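Long-range contacts in 3-oxoacyl-[acyl-carrier-protein] reductase (PDB 3U9L), which probably reduces 3-oxoacyl groups carried on acyl-carrier protein with NADPH, as a member of the short-chain dehydrogenase/reductase family: residues I7-G12 with Y33-D38; E23-A28 with A247-V252; I117-T122 with F161-A166; W143-S148 with T185-P190; E177-G182 with S293-P298. One frame throughout, in Å; residues are numbered along the deposited sequence.

Interaction 1. Residues I7-G12 with Y33-D38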
# COMPACT_ATOMS: atom_id res chain seq x y z
N ILE A 7 7.56 29.42 -1.18
CA ILE A 7 8.57 28.71 -0.44
C ILE A 7 8.29 27.20 -0.51
O ILE A 7 7.23 26.73 -0.13
CB ILE A 7 8.65 29.23 1.00
CG1 ILE A 7 9.03 30.73 0.98
CG2 ILE A 7 9.63 28.38 1.79
CD1 ILE A 7 8.57 31.44 2.19
N ILE A 8 9.25 26.47 -1.04
CA ILE A 8 9.06 25.07 -1.42
C ILE A 8 10.09 24.15 -0.82
O ILE A 8 11.30 24.43 -0.86
CB ILE A 8 9.15 24.92 -2.96
CG1 ILE A 8 8.19 25.93 -3.62
CG2 ILE A 8 8.91 23.49 -3.37
CD1 ILE A 8 8.11 25.87 -5.15
N LEU A 9 9.64 23.04 -0.25
CA LEU A 9 10.55 22.03 0.26
C LEU A 9 10.31 20.74 -0.53
O LEU A 9 9.15 20.30 -0.63
CB LEU A 9 10.32 21.78 1.73
CG LEU A 9 10.95 20.50 2.32
CD1 LEU A 9 12.52 20.47 2.24
CD2 LEU A 9 10.46 20.35 3.79
N ILE A 10 11.38 20.16 -1.08
CA ILE A 10 11.33 18.86 -1.76
C ILE A 10 12.24 17.87 -1.04
O ILE A 10 13.41 18.19 -0.75
CB ILE A 10 11.87 18.98 -3.16
CG1 ILE A 10 11.35 20.26 -3.78
CG2 ILE A 10 11.57 17.71 -4.01
CD1 ILE A 10 12.04 20.56 -5.05
N THR A 11 11.72 16.69 -0.75
CA THR A 11 12.53 15.65 -0.12
C THR A 11 13.21 14.74 -1.18
O THR A 11 12.78 14.67 -2.35
CB THR A 11 11.73 14.83 0.91
OG1 THR A 11 10.67 14.12 0.26
CG2 THR A 11 11.15 15.78 2.01
N GLY A 12 14.29 14.11 -0.77
CA GLY A 12 15.01 13.16 -1.63
C GLY A 12 15.39 13.81 -2.94
O GLY A 12 15.24 13.21 -4.00
N TYR A 33 13.90 24.70 -1.33
CA TYR A 33 14.79 23.92 -0.49
C TYR A 33 14.91 22.52 -1.00
O TYR A 33 13.96 21.73 -0.89
CB TYR A 33 14.29 23.92 0.94
CG TYR A 33 14.52 25.24 1.59
CD1 TYR A 33 13.49 26.19 1.68
CD2 TYR A 33 15.76 25.56 2.13
CE1 TYR A 33 13.68 27.37 2.27
CE2 TYR A 33 15.95 26.75 2.75
CZ TYR A 33 14.93 27.65 2.81
OH TYR A 33 15.12 28.87 3.41
N ALA A 34 16.06 22.19 -1.58
CA ALA A 34 16.24 20.86 -2.09
C ALA A 34 16.95 20.04 -1.01
O ALA A 34 18.17 20.13 -0.84
CB ALA A 34 17.06 20.89 -3.40
N SER A 35 16.20 19.19 -0.30
CA SER A 35 16.75 18.52 0.86
C SER A 35 17.17 17.08 0.55
O SER A 35 16.68 16.46 -0.40
CB SER A 35 15.74 18.52 2.02
OG SER A 35 14.82 17.46 1.83
N MSE A 36 18.09 16.56 1.36
CA MSE A 36 18.63 15.19 1.18
C MSE A 36 19.45 14.77 2.40
O MSE A 36 19.81 15.59 3.21
CB MSE A 36 19.51 15.13 -0.08
CG MSE A 36 20.82 15.92 0.05
SE MSE A 36 21.56 16.52 -1.72
CE MSE A 36 20.21 17.89 -2.18
N ARG A 37 19.73 13.48 2.52
CA ARG A 37 20.48 12.92 3.64
C ARG A 37 22.00 13.09 3.43
O ARG A 37 22.49 13.16 2.32
CB ARG A 37 20.18 11.42 3.75
CG ARG A 37 18.97 10.94 2.87
CD ARG A 37 19.26 10.80 1.31
NE ARG A 37 18.54 11.72 0.36
CZ ARG A 37 18.48 11.46 -0.94
NH1 ARG A 37 17.91 12.27 -1.80
NH2 ARG A 37 19.04 10.34 -1.38
N ASP A 38 22.73 13.16 4.53
CA ASP A 38 24.17 13.06 4.51
C ASP A 38 24.86 13.99 3.50
O ASP A 38 25.58 13.52 2.64
CB ASP A 38 24.56 11.62 4.16
CG ASP A 38 26.02 11.32 4.50
OD1 ASP A 38 26.70 12.19 5.12
OD2 ASP A 38 26.48 10.22 4.16
O HOH W 1 15.10 14.89 2.16

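Interaction 2. Residues E23-A28 with A247-V252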
# COMPACT_ATOMS: atom_id res chain seq x y z
N GLU A 23 15.44 22.20 -9.48
CA GLU A 23 16.03 23.16 -10.42
C GLU A 23 14.97 23.87 -11.26
O GLU A 23 15.01 25.09 -11.43
CB GLU A 23 17.09 22.47 -11.30
CG GLU A 23 18.17 21.82 -10.46
CD GLU A 23 19.25 21.06 -11.28
OE1 GLU A 23 18.98 20.67 -12.45
OE2 GLU A 23 20.37 20.84 -10.71
N ALA A 24 14.01 23.14 -11.80
CA ALA A 24 12.97 23.81 -12.60
C ALA A 24 12.12 24.78 -11.78
O ALA A 24 11.75 25.87 -12.27
CB ALA A 24 12.07 22.76 -13.31
N LEU A 25 11.79 24.41 -10.55
CA LEU A 25 11.01 25.30 -9.70
C LEU A 25 11.81 26.56 -9.37
O LEU A 25 11.27 27.65 -9.30
CB LEU A 25 10.54 24.62 -8.43
CG LEU A 25 9.39 23.63 -8.67
CD1 LEU A 25 9.24 22.71 -7.43
CD2 LEU A 25 8.07 24.40 -8.98
N ALA A 26 13.11 26.38 -9.15
CA ALA A 26 13.95 27.53 -8.83
C ALA A 26 14.07 28.40 -10.12
O ALA A 26 14.08 29.62 -10.06
CB ALA A 26 15.29 27.04 -8.36
N GLY A 27 14.12 27.75 -11.28
CA GLY A 27 14.13 28.47 -12.53
C GLY A 27 12.88 29.33 -12.70
O GLY A 27 12.91 30.37 -13.36
N ALA A 28 11.77 28.88 -12.12
CA ALA A 28 10.51 29.58 -12.24
C ALA A 28 10.44 30.67 -11.21
O ALA A 28 9.44 31.34 -11.09
CB ALA A 28 9.34 28.64 -12.06
N ALA A 247 5.84 19.18 -15.53
CA ALA A 247 4.45 19.03 -15.00
C ALA A 247 4.33 19.65 -13.64
O ALA A 247 3.33 20.26 -13.32
CB ALA A 247 4.02 17.56 -14.96
N ILE A 248 5.36 19.51 -12.81
CA ILE A 248 5.29 20.07 -11.46
C ILE A 248 5.34 21.61 -11.39
O ILE A 248 4.62 22.24 -10.61
CB ILE A 248 6.36 19.45 -10.52
CG1 ILE A 248 5.98 18.00 -10.29
CG2 ILE A 248 6.41 20.23 -9.17
CD1 ILE A 248 7.07 17.19 -9.64
N VAL A 249 6.20 22.20 -12.21
CA VAL A 249 6.25 23.65 -12.35
C VAL A 249 4.88 24.15 -12.77
O VAL A 249 4.40 25.12 -12.20
CB VAL A 249 7.31 24.06 -13.40
CG1 VAL A 249 7.17 25.54 -13.76
CG2 VAL A 249 8.75 23.67 -12.92
N ARG A 250 4.25 23.48 -13.75
CA ARG A 250 2.87 23.84 -14.16
C ARG A 250 1.83 23.71 -13.05
O ARG A 250 0.96 24.56 -12.92
CB ARG A 250 2.38 23.04 -15.37
CG ARG A 250 2.89 23.60 -16.68
CD ARG A 250 2.29 22.87 -17.94
NE ARG A 250 2.53 21.42 -17.87
CZ ARG A 250 3.46 20.76 -18.55
NH1 ARG A 250 4.27 21.42 -19.41
NH2 ARG A 250 3.59 19.45 -18.35
N VAL A 251 1.88 22.63 -12.27
CA VAL A 251 0.96 22.57 -11.10
C VAL A 251 1.16 23.74 -10.14
O VAL A 251 0.19 24.41 -9.72
CB VAL A 251 1.16 21.23 -10.35
CG1 VAL A 251 0.41 21.23 -9.01
CG2 VAL A 251 0.70 20.06 -11.23
N VAL A 252 2.41 23.96 -9.75
CA VAL A 252 2.71 25.04 -8.82
C VAL A 252 2.29 26.40 -9.42
O VAL A 252 1.76 27.23 -8.73
CB VAL A 252 4.20 25.06 -8.42
CG1 VAL A 252 4.52 26.34 -7.73
CG2 VAL A 252 4.49 23.87 -7.52

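Interaction 3. Residues I117-T122 with F161-A166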
# COMPACT_ATOMS: atom_id res chain seq x y z
N ILE A 117 11.28 3.85 4.16
CA ILE A 117 11.79 4.82 3.15
C ILE A 117 10.71 5.50 2.29
O ILE A 117 10.79 6.70 1.97
CB ILE A 117 12.80 4.15 2.17
CG1 ILE A 117 14.00 3.58 2.94
CG2 ILE A 117 13.31 5.20 1.15
CD1 ILE A 117 15.05 2.80 2.03
N ASN A 118 9.71 4.75 1.89
CA ASN A 118 8.77 5.29 0.90
C ASN A 118 7.49 5.86 1.53
O ASN A 118 6.81 6.69 0.93
CB ASN A 118 8.41 4.21 -0.10
CG ASN A 118 9.56 3.93 -1.11
OD1 ASN A 118 9.78 4.70 -2.03
ND2 ASN A 118 10.26 2.80 -0.94
N VAL A 119 7.18 5.43 2.76
CA VAL A 119 5.96 5.89 3.43
C VAL A 119 6.17 6.59 4.78
O VAL A 119 5.69 7.71 5.01
CB VAL A 119 4.95 4.68 3.62
CG1 VAL A 119 3.71 5.15 4.39
CG2 VAL A 119 4.51 4.12 2.25
N LEU A 120 6.86 5.93 5.71
CA LEU A 120 7.07 6.50 7.03
C LEU A 120 7.83 7.81 6.90
O LEU A 120 7.64 8.74 7.67
CB LEU A 120 7.85 5.52 7.90
CG LEU A 120 7.16 4.19 8.25
CD1 LEU A 120 7.93 3.51 9.41
CD2 LEU A 120 5.70 4.38 8.60
N SER A 121 8.69 7.88 5.89
CA SER A 121 9.35 9.12 5.56
C SER A 121 8.37 10.29 5.42
O SER A 121 8.61 11.36 5.99
CB SER A 121 10.11 8.93 4.23
OG SER A 121 9.21 8.57 3.19
N THR A 122 7.31 10.10 4.64
CA THR A 122 6.32 11.17 4.43
C THR A 122 5.59 11.52 5.73
O THR A 122 5.20 12.65 5.95
CB THR A 122 5.29 10.77 3.34
OG1 THR A 122 4.40 9.74 3.85
CG2 THR A 122 6.10 10.27 2.03
N PHE A 161 6.53 -1.69 -4.94
CA PHE A 161 5.17 -1.43 -5.39
C PHE A 161 4.18 -1.42 -4.21
O PHE A 161 3.28 -0.64 -4.23
CB PHE A 161 4.73 -2.48 -6.42
CG PHE A 161 5.40 -2.33 -7.81
CD1 PHE A 161 6.13 -1.21 -8.12
CD2 PHE A 161 5.22 -3.31 -8.80
CE1 PHE A 161 6.72 -1.05 -9.39
CE2 PHE A 161 5.80 -3.16 -10.07
CZ PHE A 161 6.53 -2.03 -10.36
N ALA A 162 4.33 -2.33 -3.23
CA ALA A 162 3.52 -2.28 -2.02
C ALA A 162 3.64 -0.91 -1.32
O ALA A 162 2.65 -0.27 -0.94
CB ALA A 162 3.98 -3.36 -1.05
N ALA A 163 4.87 -0.49 -1.08
CA ALA A 163 5.08 0.76 -0.38
C ALA A 163 4.50 1.92 -1.17
O ALA A 163 3.91 2.82 -0.60
CB ALA A 163 6.53 0.98 -0.08
N LYS A 164 4.67 1.94 -2.49
CA LYS A 164 4.13 3.05 -3.28
C LYS A 164 2.60 3.04 -3.29
O LYS A 164 2.00 4.10 -3.35
CB LYS A 164 4.59 2.98 -4.75
CG LYS A 164 6.09 3.12 -4.95
CD LYS A 164 6.62 4.38 -4.29
CE LYS A 164 6.07 5.61 -4.95
NZ LYS A 164 6.74 6.92 -4.46
N ALA A 165 2.00 1.85 -3.32
CA ALA A 165 0.57 1.71 -3.28
C ALA A 165 0.00 2.28 -1.96
O ALA A 165 -1.05 2.94 -1.94
CB ALA A 165 0.18 0.23 -3.41
N ALA A 166 0.70 2.01 -0.87
CA ALA A 166 0.30 2.53 0.45
C ALA A 166 0.47 4.02 0.41
O ALA A 166 -0.38 4.75 0.91
CB ALA A 166 1.14 1.93 1.56
O HOH W 2 7.75 7.16 -1.63

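Interaction 4. Residues W143-S148 with T185-P190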
# COMPACT_ATOMS: atom_id res chain seq x y z
N TRP A 143 2.55 14.96 -4.03
CA TRP A 143 3.15 13.66 -3.76
C TRP A 143 3.62 13.10 -5.09
O TRP A 143 2.90 13.21 -6.10
CB TRP A 143 2.07 12.74 -3.17
CG TRP A 143 1.43 13.21 -1.88
CD1 TRP A 143 0.51 14.25 -1.73
CD2 TRP A 143 1.61 12.65 -0.57
NE1 TRP A 143 0.11 14.35 -0.38
CE2 TRP A 143 0.77 13.38 0.33
CE3 TRP A 143 2.40 11.60 -0.08
CZ2 TRP A 143 0.72 13.08 1.70
CZ3 TRP A 143 2.31 11.28 1.25
CH2 TRP A 143 1.50 12.03 2.13
N ILE A 144 4.80 12.51 -5.13
CA ILE A 144 5.24 11.80 -6.35
C ILE A 144 4.87 10.38 -6.13
O ILE A 144 5.44 9.68 -5.27
CB ILE A 144 6.76 11.89 -6.61
CG1 ILE A 144 7.25 13.32 -6.48
CG2 ILE A 144 7.13 11.19 -7.97
CD1 ILE A 144 6.51 14.28 -7.34
N SER A 145 3.87 9.94 -6.87
CA SER A 145 3.33 8.65 -6.65
C SER A 145 3.99 7.79 -7.74
O SER A 145 5.15 8.03 -8.08
CB SER A 145 1.82 8.71 -6.85
OG SER A 145 1.20 7.49 -6.56
N SER A 146 3.24 6.83 -8.29
CA SER A 146 3.80 5.88 -9.24
C SER A 146 2.69 5.28 -10.10
O SER A 146 1.68 4.84 -9.59
CB SER A 146 4.50 4.77 -8.43
OG SER A 146 5.02 3.78 -9.26
N SER A 147 2.90 5.22 -11.41
CA SER A 147 1.93 4.57 -12.30
C SER A 147 1.64 3.14 -11.87
O SER A 147 0.56 2.58 -12.16
CB SER A 147 2.46 4.59 -13.76
OG SER A 147 3.52 3.67 -13.94
N SER A 148 2.58 2.51 -11.17
CA SER A 148 2.37 1.13 -10.75
C SER A 148 1.18 0.91 -9.79
O SER A 148 0.62 -0.19 -9.73
CB SER A 148 3.62 0.60 -10.09
OG SER A 148 3.86 1.28 -8.86
N THR A 185 -4.01 19.51 -2.54
CA THR A 185 -3.21 18.33 -2.84
C THR A 185 -3.15 18.11 -4.34
O THR A 185 -4.17 18.23 -5.05
CB THR A 185 -3.83 17.06 -2.27
OG1 THR A 185 -3.80 17.12 -0.83
CG2 THR A 185 -3.04 15.82 -2.70
N SER A 186 -1.97 17.75 -4.83
CA SER A 186 -1.84 17.32 -6.19
C SER A 186 -0.87 16.12 -6.22
O SER A 186 0.17 16.12 -5.53
CB SER A 186 -1.40 18.53 -7.07
OG SER A 186 -1.21 18.07 -8.40
N ILE A 187 -1.23 15.06 -6.97
CA ILE A 187 -0.46 13.86 -6.97
C ILE A 187 0.10 13.64 -8.39
O ILE A 187 -0.63 13.63 -9.37
CB ILE A 187 -1.28 12.62 -6.59
CG1 ILE A 187 -1.92 12.79 -5.18
CG2 ILE A 187 -0.37 11.37 -6.67
CD1 ILE A 187 -2.89 11.70 -4.65
N ILE A 188 1.40 13.51 -8.47
CA ILE A 188 2.06 13.28 -9.74
C ILE A 188 2.23 11.77 -9.88
O ILE A 188 2.72 11.08 -8.97
CB ILE A 188 3.44 13.98 -9.79
CG1 ILE A 188 3.37 15.46 -9.29
CG2 ILE A 188 4.07 13.82 -11.15
CD1 ILE A 188 2.33 16.38 -9.99
N VAL A 189 1.81 11.29 -11.04
CA VAL A 189 1.85 9.88 -11.36
C VAL A 189 2.82 9.58 -12.55
O VAL A 189 2.43 9.52 -13.70
CB VAL A 189 0.42 9.32 -11.56
CG1 VAL A 189 0.46 7.84 -11.71
CG2 VAL A 189 -0.45 9.69 -10.33
N PRO A 190 4.11 9.41 -12.23
CA PRO A 190 5.14 9.13 -13.25
C PRO A 190 5.14 7.69 -13.67
O PRO A 190 5.00 6.81 -12.82
CB PRO A 190 6.48 9.42 -12.54
CG PRO A 190 6.14 9.85 -11.17
CD PRO A 190 4.68 9.54 -10.88
O HOH W 3 -2.43 15.10 0.53

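Interaction 5. Residues E177-G182 with S293-P298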
# COMPACT_ATOMS: atom_id res chain seq x y z
N GLU A 177 -8.62 15.02 4.52
CA GLU A 177 -8.52 15.38 5.91
C GLU A 177 -7.91 16.78 6.08
O GLU A 177 -8.11 17.41 7.10
CB GLU A 177 -7.70 14.34 6.68
CG GLU A 177 -8.29 12.88 6.69
CD GLU A 177 -7.39 11.91 7.50
OE1 GLU A 177 -6.59 12.40 8.32
OE2 GLU A 177 -7.45 10.66 7.32
N LEU A 178 -7.20 17.28 5.08
CA LEU A 178 -6.63 18.60 5.17
C LEU A 178 -7.47 19.63 4.44
O LEU A 178 -7.16 20.83 4.50
CB LEU A 178 -5.23 18.64 4.53
CG LEU A 178 -4.14 17.78 5.20
CD1 LEU A 178 -2.89 17.82 4.36
CD2 LEU A 178 -3.88 18.34 6.63
N SER A 179 -8.46 19.19 3.66
CA SER A 179 -9.12 20.17 2.82
C SER A 179 -9.84 21.31 3.67
O SER A 179 -9.89 22.46 3.23
CB SER A 179 -10.11 19.54 1.85
OG SER A 179 -11.12 18.92 2.61
N ARG A 180 -10.43 20.96 4.81
CA ARG A 180 -11.15 22.01 5.58
C ARG A 180 -10.13 22.97 6.18
O ARG A 180 -10.48 24.10 6.56
CB ARG A 180 -12.06 21.40 6.64
CG ARG A 180 -13.33 20.77 6.03
CD ARG A 180 -14.20 20.20 7.11
NE ARG A 180 -15.35 19.56 6.50
CZ ARG A 180 -16.22 18.79 7.14
NH1 ARG A 180 -16.12 18.60 8.44
NH2 ARG A 180 -17.20 18.19 6.45
N TRP A 181 -8.85 22.56 6.18
CA TRP A 181 -7.81 23.45 6.64
C TRP A 181 -7.31 24.35 5.54
O TRP A 181 -6.39 25.10 5.76
CB TRP A 181 -6.66 22.73 7.30
CG TRP A 181 -6.95 21.86 8.50
CD1 TRP A 181 -7.37 20.54 8.49
CD2 TRP A 181 -6.74 22.20 9.88
NE1 TRP A 181 -7.44 20.04 9.78
CE2 TRP A 181 -7.09 21.05 10.65
CE3 TRP A 181 -6.31 23.37 10.54
CZ2 TRP A 181 -6.99 21.02 12.03
CZ3 TRP A 181 -6.24 23.35 11.92
CH2 TRP A 181 -6.58 22.16 12.65
N GLY A 182 -7.92 24.31 4.36
CA GLY A 182 -7.45 25.08 3.24
C GLY A 182 -6.25 24.54 2.44
O GLY A 182 -5.73 25.24 1.54
N SER A 293 -19.07 15.89 0.24
CA SER A 293 -18.42 16.35 -0.99
C SER A 293 -17.53 17.59 -0.76
O SER A 293 -16.70 17.92 -1.59
CB SER A 293 -19.47 16.69 -2.05
OG SER A 293 -20.26 17.76 -1.58
N ASP A 294 -17.72 18.31 0.35
CA ASP A 294 -16.88 19.48 0.61
C ASP A 294 -15.40 19.07 0.81
O ASP A 294 -14.48 19.87 0.58
CB ASP A 294 -17.40 20.28 1.82
CG ASP A 294 -17.08 19.60 3.16
OD1 ASP A 294 -16.18 20.10 3.93
OD2 ASP A 294 -17.69 18.55 3.46
N LEU A 295 -15.18 17.83 1.24
CA LEU A 295 -13.83 17.30 1.42
C LEU A 295 -13.05 17.19 0.09
O LEU A 295 -11.84 16.99 0.10
CB LEU A 295 -13.86 15.94 2.10
CG LEU A 295 -14.50 16.04 3.49
CD1 LEU A 295 -14.38 14.68 4.19
CD2 LEU A 295 -13.89 17.19 4.30
N LEU A 296 -13.77 17.34 -1.03
CA LEU A 296 -13.18 17.18 -2.36
C LEU A 296 -12.57 18.49 -2.77
O LEU A 296 -11.87 18.57 -3.79
CB LEU A 296 -14.23 16.77 -3.41
CG LEU A 296 -14.67 15.31 -3.19
CD1 LEU A 296 -15.96 15.00 -3.96
CD2 LEU A 296 -13.52 14.31 -3.59
N LYS A 297 -12.84 19.53 -2.00
CA LYS A 297 -12.42 20.86 -2.42
C LYS A 297 -11.92 21.71 -1.27
O LYS A 297 -12.69 22.17 -0.47
CB LYS A 297 -13.58 21.56 -3.15
CG LYS A 297 -13.16 22.87 -3.79
CD LYS A 297 -14.20 24.02 -3.60
CE LYS A 297 -15.49 23.75 -4.43
NZ LYS A 297 -16.31 24.99 -4.74
N PRO A 298 -10.61 21.92 -1.18
CA PRO A 298 -9.98 22.73 -0.12
C PRO A 298 -10.72 24.05 0.12
O PRO A 298 -11.09 24.73 -0.82
CB PRO A 298 -8.59 22.99 -0.68
CG PRO A 298 -8.34 21.70 -1.48
CD PRO A 298 -9.64 21.45 -2.18
O HOH W 4 -13.14 21.54 2.40

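Interaction 1. Residues I7-G12 with Y33-D38
Ile7 meets Tyr33 through its CG2 methyl, which comes to the edge of the phenol ring at CE1, 4.2 Å away, while the tyrosine OH continues to Asp85. At Ile8 the backbone takes over: Tyr33 N donates to Ile8 O at 2.7 Å in an almost straight bond (171° at the hydrogen). Leu9 hydrogen-bonds through its backbone to Val90 and Ile92 of strand 90-93 and meets Tyr33 and Ser35 mainly with its side chain. With CG anti to the backbone N (chi1 165°), CD1 reaches over to Ser35 CB at 3.8 Å, on the face covered by helix 71-85. Ile10 uses both its backbone N and O, the N bonding Tyr33 O at 3.0 Å and the O receiving Ser35 N at the same length. Its side chain shares with Ala34 the face lined by Ala22 of helix 16-27. Thr11 turns its hydroxyl to the amides of Asn94 and Ala95. Gly12 N, beyond the last bridge of the ladder, donates to a water at 3.1 Å that also lies 2.6 Å from Ser35 OG. Thr11 and Gly12 open the TGxxxGxG sequence, the glycine-rich turn that receives the dinucleotide in Rossmann folds of this family. The ladder itself is made by main-chain N-H and C=O groups, which leaves the side chains to match the two helical layers, and where it stops, a water links Gly12 N and Ser35 OG.

Interaction 2. Residues E23-A28 with A247-V252
Leu25 and Val249 meet with no flat group between them; no ring, amide plane, carboxylate or guanidinium lends a face or an edge. Methyls do most of the touching. The two branches of Leu25 are split between neighbours: the Leu25 and Ile248 side chains cross at about a right angle, with Leu25 CD1 4.1 Å from Ile248 CG2, whereas Leu25 CD2 rests 3.9 Å from Val249 CA and equally far from Val252 CG2. Segments 23-27 and 247-252 run roughly the same way, their axes inclined at 43° and 9.3 Å apart at the nearest; they belong to helices 16-27 and 242-252, which both cover one face of the central parallel sheet of the Rossmann fold. Leu25 and Ile248 accordingly both reach Ile92 of strand 90-93, while Val252 extends the apolar layer to Ile142. Nearer the surface Val249 is the wedge. At chi1 168° its CG1 lies beside the carbonyl carbon and reaches Ala28 CB, 4.1 Å off, while CG2 turns to Ala24 CB. The latter pair, at 3.5 Å, is tighter than ordinary carbon contact, and the small alanine probably allows the close approach here.

Interaction 3. Residues I117-T122 with F161-A166
Asn118 and Lys164 belong to the two long helices, 108-136 and 158-179, that in short-chain dehydrogenases flank the active site and build the dimer interface; here Ala165 packs on Ala165 of the second subunit. Tyr160 and Lys164 have the spacing of the family's Tyr-x-x-x-Lys signature, so this stretch probably lies at the reaction centre. Segments 117-122 and 161-166 run 30° from parallel, and small residues keep them close. Asn118 CB sits 3.7 Å from Ala163 CB, and Val119 pushes CG2 against the backbone at Ala163 O, 3.2 Å away, with Ala166 CB beyond it. A wider pi-type turn at 117-120 interrupts the regular winding. Asn118 ND2 donates to His97 O and to Leu114 O. Lys164 starts out away from the neighbouring helix but folds back, bent at chi2 (-54°) and chi3 (-65°), which brings CD to 3.9 Å from Asn118 OD1, the two side chains crossing at about a right angle. NZ bonds Ile144 O and also donates a hydrogen bond to a water, an arrangement resembling the lysine-to-water relay proposed for related enzymes. That water lies 3.0 Å from Lys164 NZ and 2.8 Å from Asn118 O, to which it probably donates.

Interaction 4. Residues W143-S148 with T185-P190
Trp143 and Ile187 stand at the start of a dense ladder. Ile188 N donates to Trp143 O at 2.8 Å, and Ser145 N to Ile188 O at 2.7 Å. Side chains press together on both faces. On one, Ser145 CB is squeezed to 3.5 Å from Ile187 CG2, closer than carbons usually come, while its hydroxyl is held by Asp168. On the other, Ile144 and Ile188 lie side by side and point the same way. Their torsions match (chi1 -48°, chi2 -54° in each), which brings Ile144 CD1 to 3.9 Å from Ile188 CG1. The other branch of Ile144, CG2, meets the Pro190 ring at CG, 3.6 Å away. Cutting Ile144 back to an alanine would probably leave Ile188 and Pro190 without these neighbours and open a gap against Ile248 of helix 242-252. The ends are less regular. At Thr185, where Trp143 N still bonds Ser186 O, a water bridges the side chains, accepting from Trp143 NE1 at 2.8 Å and donating to Thr185 OG1, while His93 stacks on the indole. Past Ser145 the regular ladder gives way, though Ser147 still packs on Val189 CG1, and the last direct bond, Ser147 N to Pro190 O at 3.0 Å, arrives from above the carbonyl plane, 38° out of it. Ser147 OG turns instead to Asp270. Two parallel neighbours joined through helix 158-179 make a classic beta-alpha-beta crossover in the second half of a Rossmann fold.

Interaction 5. Residues E177-G182 with S293-P298
Arg180 and Asp294 meet side-on, the guanidinium offering NE and NH2 to the carboxylate with the two planes only 23° apart, although the side chains themselves cross at about a right angle. NE donates to OD1 of Asp294 at 2.8 Å on its syn lone pair, and Arg180 NH2 reaches Asp294 OD2 at 3.1 Å, nearly straight (172° at the hydrogen). The arginine chain is extended from CG to NE, whereas Asp294 holds CG between its backbone N and carbonyl carbon (chi1 76°), turning the carboxylate toward its mate. Leu295 crosses Arg180 at a slant, its CD2 3.5 Å from Arg180 NE. This salt bridge fastens the C-terminal tail, beginning with the 3-10 turn 293-296, to the end of helix 158-179, where a type I turn from Ser179 to Gly182 leads into strand 183-190. A methionine in place of Arg180 would lose the bidentate salt bridge and is likely to leave the Asp294 carboxylate without its charge partner and free to turn. Beside the bridge, a water donates to Asp294 O at 2.8 Å and is weakly bonded to Ser179 OG, whose main partner is Arg176 O. Farther along, Pro298 lays CA against Ser179 O at 3.4 Å as a C-H...O contact.

Interactions 1 and 4 are core contacts between neighbouring strands of one sheet, 18 Å apart at their centres, and both rely on parallel backbone bonds with apolar side chains to either face. Interaction 2 lays two helices over that sheet through apolar contacts alone, touching interaction 1 through Leu25 with Ile8 and interaction 4 through Ile248 with Ile144 and Ile188. Interaction 3, also buried, mixes alanine packing with a lysine and a water, and its Lys164 reaches the backbone of interaction 4. Helix 158-179 serves both 3 and 5. Interaction 5, partly buried and about 21 Å from the chain centre, alone carries a salt bridge across its segments. Both 3 and 5 also border the second subunit.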